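PDB 5XTA: VirK protein from Legionella pneumophila, which is of unknown function but belongs to the VirK family and is probably exported by way of type II secretion. Local coordinates for residues R60-D65 with P73-S78; S89-V94 with L103-M108. The protein carries 3 engineered substitutions. One frame throughout, in Å; residues are numbered along the deposited sequence.

Interactions 1 and 2 are two hairpin contacts in one six-stranded antiparallel sheet, their centres about 11 Å apart. They follow each other along the chain: interaction 1 pairs strand 54-63 with strand 74-83, and interaction 2 then pairs strand 87-96 with strand 102-111. The two inner strands, 74-83 and 87-96, are themselves neighbours, so the hairpins are fused edge to edge into a four-strand meander. Across this seam Tyr-77 O lies 2.7 Å from Thr-93 N, a probable hydrogen bond, Ser-78 OG pairs with Thr-92 OG1, and the selenium of Met-74 packs on Val-94. Interaction 1 also faces other subunits of the tetramer.

Interaction 1 (R60-D65 with P73-S78); sequences RHFTLD and PMFDYS. With SO4 (sulfate ion), chain F.
Arg-60 lies along one face of the Phe-75 ring. Arg-60 CD sits over that face, 3.8 Å from the Phe-75 centroid, and the guanidinium continues flat beyond it, 11° from parallel, with Arg-60 NH1 3.4 Å from Phe-75 CZ. This off-centre cation-pi stack holds the group flat while its N-H edge turns to a sulfate, probably from the crystallisation liquor: Arg-60 NH2 reaches sulfate O1 at 2.7 Å and Arg-60 NH1 reaches sulfate O3 at 3.1 Å. Arg-60 residues of the three other subunits grip the same ion. Phe-62 offers its edge to Phe-75 in an offset T-shaped pair, planes at 72°. With CG anti to the backbone N (chi1 -177°), the ring also runs beside Pro-73, Phe-62 CZ to Pro-73 CB 3.8 Å.

Behind these side chains, His-61 and Asp-76 form one hydrogen-bonded pair and Thr-63 and Met-74 the next. An ST turn, Asp-65 N to Thr-63 OG1, shapes the chain beyond the strand. Strands 54-63 and 74-83 form an antiparallel beta hairpin whose face of Arg-60, Phe-62, Phe-75 and Tyr-77 turns to other subunits; Tyr-77 of the second subunit meets Phe-62. Strand 87-96 lies along strand 74-83, bonding its backbone at Phe-75 and Tyr-77.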
loop_
_atom_site.group_PDB
_atom_site.type_symbol
_atom_site.label_atom_id
_atom_site.label_comp_id
_atom_site.label_asym_id
_atom_site.label_seq_id
_atom_site.Cartn_x
_atom_site.Cartn_y
_atom_site.Cartn_z
ATOM N N ARG A 60 -2.352 -8.948 3.977
ATOM C CA ARG A 60 -2.805 -9.908 2.980
ATOM C C ARG A 60 -1.802 -9.836 1.843
ATOM O O ARG A 60 -1.748 -8.842 1.094
ATOM C CB ARG A 60 -4.190 -9.550 2.469
ATOM C CG ARG A 60 -4.692 -10.544 1.419
ATOM C CD ARG A 60 -6.018 -10.154 0.838
ATOM N NE ARG A 60 -5.895 -8.972 -0.006
ATOM C CZ ARG A 60 -6.742 -8.628 -0.975
ATOM N NH1 ARG A 60 -7.767 -9.390 -1.333
ATOM N NH2 ARG A 60 -6.522 -7.526 -1.648
ATOM N N HIS A 61 -0.983 -10.871 1.744
ATOM C CA HIS A 61 0.062 -10.897 0.776
ATOM C C HIS A 61 -0.185 -11.835 -0.407
ATOM O O HIS A 61 -0.193 -13.066 -0.226
ATOM C CB HIS A 61 1.311 -11.297 1.495
ATOM C CG HIS A 61 2.497 -11.295 0.626
ATOM N ND1 HIS A 61 3.083 -10.132 0.189
ATOM C CD2 HIS A 61 3.218 -12.308 0.103
ATOM C CE1 HIS A 61 4.126 -10.427 -0.566
ATOM N NE2 HIS A 61 4.220 -11.742 -0.647
ATOM N N PHE A 62 -0.252 -11.276 -1.617
ATOM C CA PHE A 62 -0.462 -12.093 -2.810
ATOM C C PHE A 62 0.832 -12.807 -3.213
ATOM O O PHE A 62 1.917 -12.216 -3.145
ATOM C CB PHE A 62 -0.928 -11.262 -3.971
ATOM C CG PHE A 62 -1.230 -12.053 -5.192
ATOM C CD1 PHE A 62 -2.503 -12.596 -5.377
ATOM C CD2 PHE A 62 -0.267 -12.223 -6.182
ATOM C CE1 PHE A 62 -2.815 -13.287 -6.523
ATOM C CE2 PHE A 62 -0.560 -12.916 -7.326
ATOM C CZ PHE A 62 -1.835 -13.456 -7.499
ATOM N N THR A 63 0.713 -14.064 -3.615
ATOM C CA THR A 63 1.890 -14.880 -3.980
ATOM C C THR A 63 1.512 -15.958 -4.997
ATOM O O THR A 63 0.361 -16.344 -5.132
ATOM C CB THR A 63 2.592 -15.479 -2.719
ATOM O OG1 THR A 63 3.880 -16.032 -3.039
ATOM C CG2 THR A 63 1.749 -16.524 -2.013
ATOM N N LEU A 64 2.516 -16.374 -5.769
ATOM C CA LEU A 64 2.480 -17.620 -6.508
ATOM C C LEU A 64 3.461 -18.631 -5.915
ATOM O O LEU A 64 3.606 -19.699 -6.467
ATOM C CB LEU A 64 2.849 -17.378 -7.981
ATOM C CG LEU A 64 2.055 -16.354 -8.762
ATOM C CD1 LEU A 64 2.510 -16.317 -10.218
ATOM C CD2 LEU A 64 0.589 -16.673 -8.699
ATOM N N ASP A 65 4.123 -18.307 -4.805
ATOM C CA ASP A 65 5.232 -19.126 -4.279
ATOM C C ASP A 65 4.872 -20.011 -3.139
ATOM O O ASP A 65 5.759 -20.694 -2.602
ATOM C CB ASP A 65 6.335 -18.245 -3.703
ATOM C CG ASP A 65 7.214 -17.673 -4.738
ATOM O OD1 ASP A 65 7.471 -18.323 -5.774
ATOM O OD2 ASP A 65 7.684 -16.547 -4.492
ATOM N N PRO A 73 -2.341 -18.804 -7.860
ATOM C CA PRO A 73 -2.578 -17.525 -7.166
ATOM C C PRO A 73 -3.211 -17.686 -5.771
ATOM O O PRO A 73 -4.292 -18.292 -5.624
ATOM C CB PRO A 73 -3.483 -16.771 -8.135
ATOM C CG PRO A 73 -3.154 -17.355 -9.457
ATOM C CD PRO A 73 -3.050 -18.821 -9.148
HETATM N N MSE A 74 -2.503 -17.193 -4.745
HETATM C CA MSE A 74 -2.906 -17.355 -3.356
HETATM C C MSE A 74 -2.674 -16.093 -2.586
HETATM O O MSE A 74 -1.878 -15.241 -2.982
HETATM C CB MSE A 74 -2.061 -18.442 -2.719
HETATM C CG MSE A 74 -2.561 -19.821 -3.102
HETATM SE SE MSE A 74 -1.264 -21.046 -2.307
HETATM C CE MSE A 74 0.173 -20.573 -3.573
ATOM N N PHE A 75 -3.386 -15.945 -1.477
ATOM C CA PHE A 75 -3.064 -14.865 -0.499
ATOM C C PHE A 75 -2.548 -15.566 0.734
ATOM O O PHE A 75 -3.182 -16.509 1.213
ATOM C CB PHE A 75 -4.264 -14.047 -0.101
ATOM C CG PHE A 75 -4.810 -13.185 -1.202
ATOM C CD1 PHE A 75 -4.087 -12.095 -1.671
ATOM C CD2 PHE A 75 -6.068 -13.421 -1.719
ATOM C CE1 PHE A 75 -4.603 -11.283 -2.674
ATOM C CE2 PHE A 75 -6.595 -12.615 -2.710
ATOM C CZ PHE A 75 -5.856 -11.541 -3.190
ATOM N N ASP A 76 -1.399 -15.102 1.223
ATOM C CA ASP A 76 -0.923 -15.445 2.549
ATOM C C ASP A 76 -1.358 -14.318 3.426
ATOM O O ASP A 76 -0.770 -13.239 3.386
ATOM C CB ASP A 76 0.599 -15.558 2.579
ATOM C CG ASP A 76 1.101 -16.825 1.978
ATOM O OD1 ASP A 76 0.304 -17.723 1.596
ATOM O OD2 ASP A 76 2.336 -16.909 1.874
ATOM N N TYR A 77 -2.377 -14.571 4.220
ATOM C CA TYR A 77 -2.855 -13.627 5.190
ATOM C C TYR A 77 -2.194 -13.869 6.556
ATOM O O TYR A 77 -2.382 -14.939 7.184
ATOM C CB TYR A 77 -4.365 -13.748 5.312
ATOM C CG TYR A 77 -4.967 -12.926 6.415
ATOM C CD1 TYR A 77 -5.109 -11.556 6.283
ATOM C CD2 TYR A 77 -5.384 -13.512 7.607
ATOM C CE1 TYR A 77 -5.690 -10.792 7.289
ATOM C CE2 TYR A 77 -5.937 -12.749 8.627
ATOM C CZ TYR A 77 -6.084 -11.385 8.463
ATOM O OH TYR A 77 -6.620 -10.616 9.449
ATOM N N SER A 78 -1.458 -12.868 7.026
ATOM C CA SER A 78 -0.775 -12.927 8.296
ATOM C C SER A 78 -1.420 -11.979 9.279
ATOM O O SER A 78 -1.591 -10.809 8.976
ATOM C CB SER A 78 0.670 -12.565 8.097
ATOM O OG SER A 78 1.274 -13.553 7.295
HETATM S S SO4 F . -8.350 -7.616 -4.710
HETATM O O1 SO4 F . -7.274 -6.760 -4.163
HETATM O O2 SO4 F . -9.045 -6.898 -5.801
HETATM O O3 SO4 F . -9.317 -7.938 -3.637
HETATM O O4 SO4 F . -7.764 -8.869 -5.239
#

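Interaction 2 (S89-V94 with L103-M108); sequences SIKTTV and LGSYQM
Tyr-106 holds CG between its backbone N and carbonyl carbon (chi1 54°), which folds the ring over Thr-92 on the neighbouring strand and brings its face onto Thr-92 CB in a CH-pi contact, CB 3.9 Å from the Tyr-106 centroid. The Thr-92 torsion (chi1 -59°) decides where its two branches go: Thr-92 CG2 reaches Tyr-106 OH at 3.4 Å, while OG1 turns to a hydrogen bond with Ser-78 on the next strand. Val-94 CG2 comes obliquely to the same ring, 4.1 Å from Tyr-106 CE1, and further along this face Ile-90 CD1 packs on CG of selenomethionine Met-108 at 3.8 Å. On the other face the aliphatic part of Lys-91 crosses the Gln-107 amide, Lys-91 CD 3.6 Å from Gln-107 OE1; Gln-107 NE2 itself bonds to Asn-109.

Backbone bonds join Ile-90 to Met-108 and Thr-92 to Tyr-106 in both directions. At Val-94 the pattern changes: Val-94 N donates to Gly-104 O at 2.8 Å, and Val-94 O accepts from Leu-103 N at 2.7 Å, while Gly-104 N is buried without a partner. Leu-103 and Gly-104 stand together opposite Val-94. Strands 87-96 and 102-111 thus form an antiparallel hairpin with a beta bulge at Leu-103 and Gly-104, regular from there to Met-108, within the six-stranded sheet, part of a fold new for bacterial VirK proteins.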
loop_
_atom_site.group_PDB
_atom_site.type_symbol
_atom_site.label_atom_id
_atom_site.label_comp_id
_atom_site.label_asym_id
_atom_site.label_seq_id
_atom_site.Cartn_x
_atom_site.Cartn_y
_atom_site.Cartn_z
ATOM N N SER A 89 2.735 -13.402 18.399
ATOM C CA SER A 89 2.411 -14.488 17.491
ATOM C C SER A 89 2.071 -13.979 16.100
ATOM O O SER A 89 1.599 -12.833 15.926
ATOM C CB SER A 89 1.268 -15.322 18.039
ATOM O OG SER A 89 0.047 -14.627 17.978
ATOM N N ILE A 90 2.349 -14.827 15.111
ATOM C CA ILE A 90 1.972 -14.559 13.733
ATOM C C ILE A 90 1.240 -15.779 13.277
ATOM O O ILE A 90 1.778 -16.878 13.292
ATOM C CB ILE A 90 3.144 -14.305 12.784
ATOM C CG1 ILE A 90 4.066 -13.214 13.334
ATOM C CG2 ILE A 90 2.622 -13.943 11.389
ATOM C CD1 ILE A 90 5.125 -13.706 14.287
ATOM N N LYS A 91 -0.000 -15.578 12.888
ATOM C CA LYS A 91 -0.771 -16.621 12.318
ATOM C C LYS A 91 -1.014 -16.341 10.833
ATOM O O LYS A 91 -1.562 -15.315 10.462
ATOM C CB LYS A 91 -2.059 -16.805 13.089
ATOM C CG LYS A 91 -2.844 -17.967 12.494
ATOM C CD LYS A 91 -3.838 -18.600 13.426
ATOM C CE LYS A 91 -4.395 -19.878 12.802
ATOM N NZ LYS A 91 -5.821 -20.076 13.142
ATOM N N THR A 92 -0.539 -17.241 9.987
ATOM C CA THR A 92 -0.675 -17.097 8.549
ATOM C C THR A 92 -1.703 -18.081 8.030
ATOM O O THR A 92 -1.612 -19.266 8.309
ATOM C CB THR A 92 0.668 -17.319 7.860
ATOM O OG1 THR A 92 1.579 -16.357 8.371
ATOM C CG2 THR A 92 0.535 -17.146 6.291
ATOM N N THR A 93 -2.697 -17.574 7.322
ATOM C CA THR A 93 -3.755 -18.364 6.744
ATOM C C THR A 93 -3.628 -18.277 5.232
ATOM O O THR A 93 -3.567 -17.169 4.645
ATOM C CB THR A 93 -5.125 -17.851 7.230
ATOM O OG1 THR A 93 -5.201 -18.013 8.655
ATOM C CG2 THR A 93 -6.263 -18.615 6.584
ATOM N N VAL A 94 -3.578 -19.433 4.584
ATOM C CA VAL A 94 -3.345 -19.443 3.157
ATOM C C VAL A 94 -4.682 -19.627 2.455
ATOM O O VAL A 94 -5.415 -20.582 2.755
ATOM C CB VAL A 94 -2.334 -20.517 2.759
ATOM C CG1 VAL A 94 -2.049 -20.446 1.290
ATOM C CG2 VAL A 94 -1.040 -20.371 3.544
ATOM N N LEU A 103 -6.587 -22.977 2.333
ATOM C CA LEU A 103 -5.725 -24.106 1.985
ATOM C C LEU A 103 -4.924 -24.630 3.159
ATOM O O LEU A 103 -4.421 -25.744 3.116
ATOM C CB LEU A 103 -4.760 -23.731 0.870
ATOM C CG LEU A 103 -5.300 -23.355 -0.517
ATOM C CD1 LEU A 103 -4.396 -23.971 -1.598
ATOM C CD2 LEU A 103 -6.734 -23.764 -0.779
ATOM N N GLY A 104 -4.773 -23.827 4.198
ATOM C CA GLY A 104 -3.954 -24.226 5.313
ATOM C C GLY A 104 -3.650 -23.031 6.174
ATOM O O GLY A 104 -3.976 -21.883 5.837
ATOM N N SER A 105 -3.049 -23.307 7.307
ATOM C CA SER A 105 -2.629 -22.240 8.198
ATOM C C SER A 105 -1.480 -22.713 9.004
ATOM O O SER A 105 -1.312 -23.924 9.205
ATOM C CB SER A 105 -3.771 -21.787 9.118
ATOM O OG SER A 105 -4.353 -22.862 9.834
ATOM N N TYR A 106 -0.669 -21.769 9.444
ATOM C CA TYR A 106 0.409 -22.092 10.345
ATOM C C TYR A 106 0.699 -20.896 11.228
ATOM O O TYR A 106 0.305 -19.773 10.918
ATOM C CB TYR A 106 1.636 -22.564 9.570
ATOM C CG TYR A 106 2.102 -21.612 8.505
ATOM C CD1 TYR A 106 1.621 -21.688 7.190
ATOM C CD2 TYR A 106 3.034 -20.618 8.807
ATOM C CE1 TYR A 106 2.052 -20.786 6.214
ATOM C CE2 TYR A 106 3.472 -19.714 7.843
ATOM C CZ TYR A 106 2.983 -19.801 6.544
ATOM O OH TYR A 106 3.414 -18.892 5.594
ATOM N N GLN A 107 1.344 -21.161 12.351
ATOM C CA GLN A 107 1.582 -20.142 13.351
ATOM C C GLN A 107 2.983 -20.165 13.908
ATOM O O GLN A 107 3.571 -21.241 14.096
ATOM C CB GLN A 107 0.568 -20.286 14.472
ATOM C CG GLN A 107 0.851 -19.364 15.646
ATOM C CD GLN A 107 -0.331 -19.139 16.545
ATOM O OE1 GLN A 107 -1.474 -19.026 16.086
ATOM N NE2 GLN A 107 -0.067 -19.056 17.847
HETATM N N MSE A 108 3.512 -18.983 14.202
HETATM C CA MSE A 108 4.762 -18.918 14.931
HETATM C C MSE A 108 4.602 -18.047 16.112
HETATM O O MSE A 108 3.730 -17.192 16.150
HETATM C CB MSE A 108 6.004 -18.524 14.184
HETATM C CG MSE A 108 5.883 -17.296 13.324
HETATM SE SE MSE A 108 6.802 -17.825 11.676
HETATM C CE MSE A 108 5.402 -19.035 10.940
#